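PDB 1TWI: diaminopimelate decarboxylase from Methanocaldococcus jannaschii, which uses pyridoxal 5'-phosphate to decarboxylate meso-diaminopimelate to L-lysine, the last step of lysine biosynthesis by the diaminopimelate pathway, and works as a homodimer. Local coordinates for residues D5-E8 against R13-I16; N111-T116 against K177-L182. All coordinates share one frame; numbering follows the deposited sequence.

Contact 1: D5-E8 against R13-I16; sequences DTVE and RFFI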
# COMPACT_ATOMS: atom_id res chain seq x y z
N ASP A 5 5.11 26.58 -5.96
CA ASP A 5 5.23 27.83 -6.70
C ASP A 5 4.05 28.34 -7.47
O ASP A 5 4.03 29.52 -7.91
CB ASP A 5 6.44 27.73 -7.65
CG ASP A 5 7.71 27.32 -6.92
OD1 ASP A 5 8.14 28.12 -6.03
OD2 ASP A 5 8.25 26.21 -7.23
N THR A 6 3.04 27.49 -7.66
CA THR A 6 1.93 27.91 -8.48
C THR A 6 0.62 27.97 -7.78
O THR A 6 -0.44 28.06 -8.45
CB THR A 6 1.79 26.96 -9.69
OG1 THR A 6 1.35 25.67 -9.23
CG2 THR A 6 3.14 26.80 -10.41
N VAL A 7 0.63 27.93 -6.45
CA VAL A 7 -0.61 27.99 -5.70
C VAL A 7 -0.69 29.28 -4.95
O VAL A 7 0.32 29.93 -4.73
CB VAL A 7 -0.76 26.82 -4.68
CG1 VAL A 7 -0.56 25.46 -5.43
CG2 VAL A 7 0.25 26.96 -3.54
N GLU A 8 -1.90 29.70 -4.59
CA GLU A 8 -2.02 30.96 -3.85
C GLU A 8 -3.36 31.01 -3.14
O GLU A 8 -4.24 30.19 -3.37
CB GLU A 8 -1.93 32.16 -4.80
CG GLU A 8 -3.09 32.24 -5.77
CD GLU A 8 -2.83 33.18 -6.98
OE1 GLU A 8 -2.67 34.42 -6.78
OE2 GLU A 8 -2.81 32.67 -8.13
N ARG A 13 -9.76 32.19 -0.70
CA ARG A 13 -9.85 30.82 -1.21
C ARG A 13 -8.52 30.34 -1.77
O ARG A 13 -7.67 31.14 -2.21
CB ARG A 13 -10.93 30.70 -2.29
CG ARG A 13 -12.30 31.03 -1.74
CD ARG A 13 -13.26 31.47 -2.84
NE ARG A 13 -13.75 30.34 -3.66
CZ ARG A 13 -14.77 29.53 -3.34
NH1 ARG A 13 -15.45 29.69 -2.20
NH2 ARG A 13 -15.13 28.57 -4.19
N PHE A 14 -8.35 29.02 -1.78
CA PHE A 14 -7.11 28.43 -2.30
C PHE A 14 -7.19 28.22 -3.82
O PHE A 14 -8.19 27.69 -4.34
CB PHE A 14 -6.87 27.08 -1.58
CG PHE A 14 -5.58 26.37 -1.98
CD1 PHE A 14 -4.35 26.99 -1.84
CD2 PHE A 14 -5.60 25.03 -2.41
CE1 PHE A 14 -3.11 26.28 -2.10
CE2 PHE A 14 -4.40 24.31 -2.68
CZ PHE A 14 -3.16 24.95 -2.52
N PHE A 15 -6.12 28.57 -4.53
CA PHE A 15 -6.02 28.41 -5.99
C PHE A 15 -4.80 27.59 -6.42
O PHE A 15 -3.74 27.69 -5.78
CB PHE A 15 -5.93 29.79 -6.70
CG PHE A 15 -7.29 30.54 -6.75
CD1 PHE A 15 -7.82 31.14 -5.61
CD2 PHE A 15 -8.02 30.59 -7.93
CE1 PHE A 15 -9.07 31.79 -5.65
CE2 PHE A 15 -9.29 31.24 -8.00
CZ PHE A 15 -9.81 31.84 -6.86
N ILE A 16 -4.92 26.79 -7.49
CA ILE A 16 -3.78 26.02 -8.03
C ILE A 16 -3.74 26.41 -9.49
O ILE A 16 -4.73 26.18 -10.21
CB ILE A 16 -4.00 24.46 -7.93
CG1 ILE A 16 -4.19 24.08 -6.44
CG2 ILE A 16 -2.77 23.71 -8.64
CD1 ILE A 16 -4.91 22.76 -6.19

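Contact 2: N111-T116 against K177-L182; sequences NGNCKT and KNKFGL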
# COMPACT_ATOMS: atom_id res chain seq x y z
N ASN A 111 16.37 -0.00 -14.38
CA ASN A 111 16.88 -0.44 -13.06
C ASN A 111 16.04 -1.59 -12.56
O ASN A 111 14.91 -1.79 -13.03
CB ASN A 111 16.70 0.70 -12.02
CG ASN A 111 17.76 1.74 -12.15
OD1 ASN A 111 18.92 1.41 -12.01
ND2 ASN A 111 17.38 3.01 -12.43
N GLY A 112 16.58 -2.34 -11.62
CA GLY A 112 15.79 -3.39 -10.99
C GLY A 112 16.61 -4.57 -10.59
O GLY A 112 17.48 -4.95 -11.35
N ASN A 113 16.33 -5.16 -9.43
CA ASN A 113 17.08 -6.30 -8.95
C ASN A 113 16.47 -7.66 -9.33
O ASN A 113 17.03 -8.70 -8.98
CB ASN A 113 17.22 -6.22 -7.42
CG ASN A 113 15.88 -6.36 -6.72
OD1 ASN A 113 15.13 -5.38 -6.61
ND2 ASN A 113 15.56 -7.58 -6.24
N CYS A 114 15.34 -7.68 -10.03
CA CYS A 114 14.80 -8.99 -10.44
C CYS A 114 14.24 -8.88 -11.84
O CYS A 114 13.07 -9.12 -12.07
CB CYS A 114 13.69 -9.50 -9.48
SG CYS A 114 13.27 -11.29 -9.80
N LYS A 115 15.10 -8.53 -12.78
CA LYS A 115 14.67 -8.38 -14.14
C LYS A 115 14.43 -9.77 -14.71
O LYS A 115 15.26 -10.64 -14.60
CB LYS A 115 15.75 -7.65 -14.94
CG LYS A 115 16.14 -6.29 -14.29
CD LYS A 115 16.25 -5.23 -15.35
CE LYS A 115 17.26 -4.00 -15.09
NZ LYS A 115 18.26 -4.12 -13.97
N THR A 116 13.29 -9.96 -15.33
CA THR A 116 12.96 -11.26 -15.90
C THR A 116 13.38 -11.32 -17.35
O THR A 116 13.57 -10.30 -18.03
CB THR A 116 11.44 -11.49 -15.91
OG1 THR A 116 10.89 -10.53 -16.81
CG2 THR A 116 10.82 -11.35 -14.51
N LYS A 177 23.59 -3.47 3.29
CA LYS A 177 22.58 -4.41 3.74
C LYS A 177 21.39 -4.58 2.83
O LYS A 177 20.63 -5.51 3.00
CB LYS A 177 22.04 -3.99 5.12
CG LYS A 177 23.03 -4.22 6.29
CD LYS A 177 22.39 -3.92 7.64
CE LYS A 177 23.39 -3.98 8.81
NZ LYS A 177 22.65 -3.69 10.12
N ASN A 178 21.20 -3.70 1.85
CA ASN A 178 19.99 -3.81 1.04
C ASN A 178 20.23 -4.77 -0.09
O ASN A 178 21.39 -5.22 -0.33
CB ASN A 178 19.57 -2.41 0.56
CG ASN A 178 19.07 -1.53 1.70
OD1 ASN A 178 19.19 -0.30 1.67
ND2 ASN A 178 18.48 -2.16 2.71
N LYS A 179 19.16 -5.06 -0.83
CA LYS A 179 19.26 -6.08 -1.87
C LYS A 179 19.90 -5.58 -3.15
O LYS A 179 20.27 -6.40 -3.98
CB LYS A 179 17.85 -6.60 -2.18
CG LYS A 179 16.91 -5.50 -2.77
CD LYS A 179 15.46 -6.06 -2.99
CE LYS A 179 14.56 -4.99 -3.59
NZ LYS A 179 13.13 -5.46 -3.82
N PHE A 180 20.11 -4.28 -3.30
CA PHE A 180 20.58 -3.79 -4.62
C PHE A 180 22.06 -3.69 -4.86
O PHE A 180 22.85 -3.59 -3.91
CB PHE A 180 20.07 -2.35 -4.91
CG PHE A 180 18.63 -2.14 -4.51
CD1 PHE A 180 17.61 -2.52 -5.37
CD2 PHE A 180 18.32 -1.55 -3.29
CE1 PHE A 180 16.27 -2.30 -5.01
CE2 PHE A 180 16.97 -1.32 -2.91
CZ PHE A 180 15.95 -1.70 -3.78
N GLY A 181 22.40 -3.66 -6.15
CA GLY A 181 23.76 -3.37 -6.54
C GLY A 181 24.89 -4.38 -6.35
O GLY A 181 24.75 -5.41 -5.66
N LEU A 182 26.02 -3.98 -6.94
CA LEU A 182 27.27 -4.75 -6.99
C LEU A 182 28.25 -4.10 -6.06
O LEU A 182 28.64 -2.93 -6.28
CB LEU A 182 27.82 -4.72 -8.42
CG LEU A 182 26.83 -5.31 -9.44
CD1 LEU A 182 27.22 -4.88 -10.86
CD2 LEU A 182 26.88 -6.84 -9.38

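Contact 1: D5-E8 against R13-I16
Thr6 and Ile16 meet through their main chains, with Thr6 O lying 3.8 Å from Ile16 C. The threonine hydroxyl is engaged elsewhere, in a hydrogen bond with Ser36 OG, and a backbone bond between Thr6 and Asp17 continues the pairing beyond the two segments.

Val7 faces Ile16 as an antiparallel non-hydrogen-bonded pair, their CA atoms 4.4 Å apart. Phe15 O approaches the valine backbone closely enough, 3.1 Å from Val7 CA, for a CA-H...O contact. The valine side chain is the hydrophobic centre: its CB reaches Phe14 CE1 at 3.5 Å, meeting the ring obliquely, while both methyls also touch the outer carbons of that ring. With Val7 CG1 anti to the carbonyl carbon (chi1 -54°), this methyl comes to 4.0 Å from Ile16 CG1, joining the two aliphatic chains beside the aromatic one. Phe14 swings its CE1 and CZ toward Val7 because CG stands anti to the backbone N (chi1 -178°).

At Glu8 the pattern changes to an antiparallel hydrogen-bonded pair with Phe15. Glu8 N donates to Phe15 O at 3.0 Å, and Phe15 N returns a shorter bond to Glu8 O at 2.7 Å. Glu8 O also receives a CA-H...O contact from Phe14. Across the face bearing Glu8 and Phe15, Glu8 CG touches Phe15 CB at 3.9 Å, and the carboxylate plane is turned 73° from the phenylalanine ring.

This register defines a beta hairpin with a two-residue connection between strands 7-10 and 13-16. Strand 13-16 is central in a three-stranded antiparallel sheet completed by 19-20. Tyr301 of strand 300-311 packs against Val7, Phe14 and Ile16, Phe382 meets the Phe14 ring, and helix 37-58 borders Thr6.

Contact 2: N111-T116 against K177-L182
Asn113 and Lys179 make the tight part of this contact, their side chains crossing at about a right angle. Asn113 OD1 sits 3.1 Å from Lys179 CE, and the other end of the amide, ND2, lies 3.6 Å from Lys179 CD. The extended lysine chain passes across the amide, CD and CE against it, and carries NZ on toward the second subunit. Although Asn113 OD1 is 3.4 Å from Lys179 NZ, the angle is too poor for a hydrogen bond; the ammonium instead forms a salt bridge with Asp362 of the second subunit, while the asparagine's main polar partner is Gly355 of that subunit.

Both segments belong to the TIM-barrel cofactor domain: 111-116 links parallel strand 108-110 to helix 117-125, and the loop 177-182 enters strand 182-183. Lys115 NZ donates to Gly112 O at 2.9 Å, closing over the backbone of Asn113 and Cys114; it also bonds Asn132 O and forms a salt bridge with Glu138.

Phe180, partly exposed, contributes more loosely, its CE1 3.7 Å from Asn113 OD1 in an oblique approach. Lys179 CG lies over the centre of one face of this ring, 3.8 Å above its plane. Asn113 and Lys179 are buried, with the second subunit packing on both.

Contact 1 and contact 2 lie on opposite sides of the chain's centre, with their own centres 40 Å apart and nearest atoms about 25 Å apart. Contact 1 is remote from the cofactor and substrate sites. Contact 2 borders the cofactor pocket: the Phe180 side chain is about 6 Å from bound pyridoxal phosphate and about 8 Å from that of Lys69, the residue that carries the cofactor as an internal aldimine, though it is not attached here, while Asn111 touches the cofactor directly. One strand serves both regions, in different subunits. Strand 300-311 supplies Tyr301 to contact 1 within its own chain, and the same strand of the second subunit brings His308 and Lys310 to backbone oxygens of contact 2.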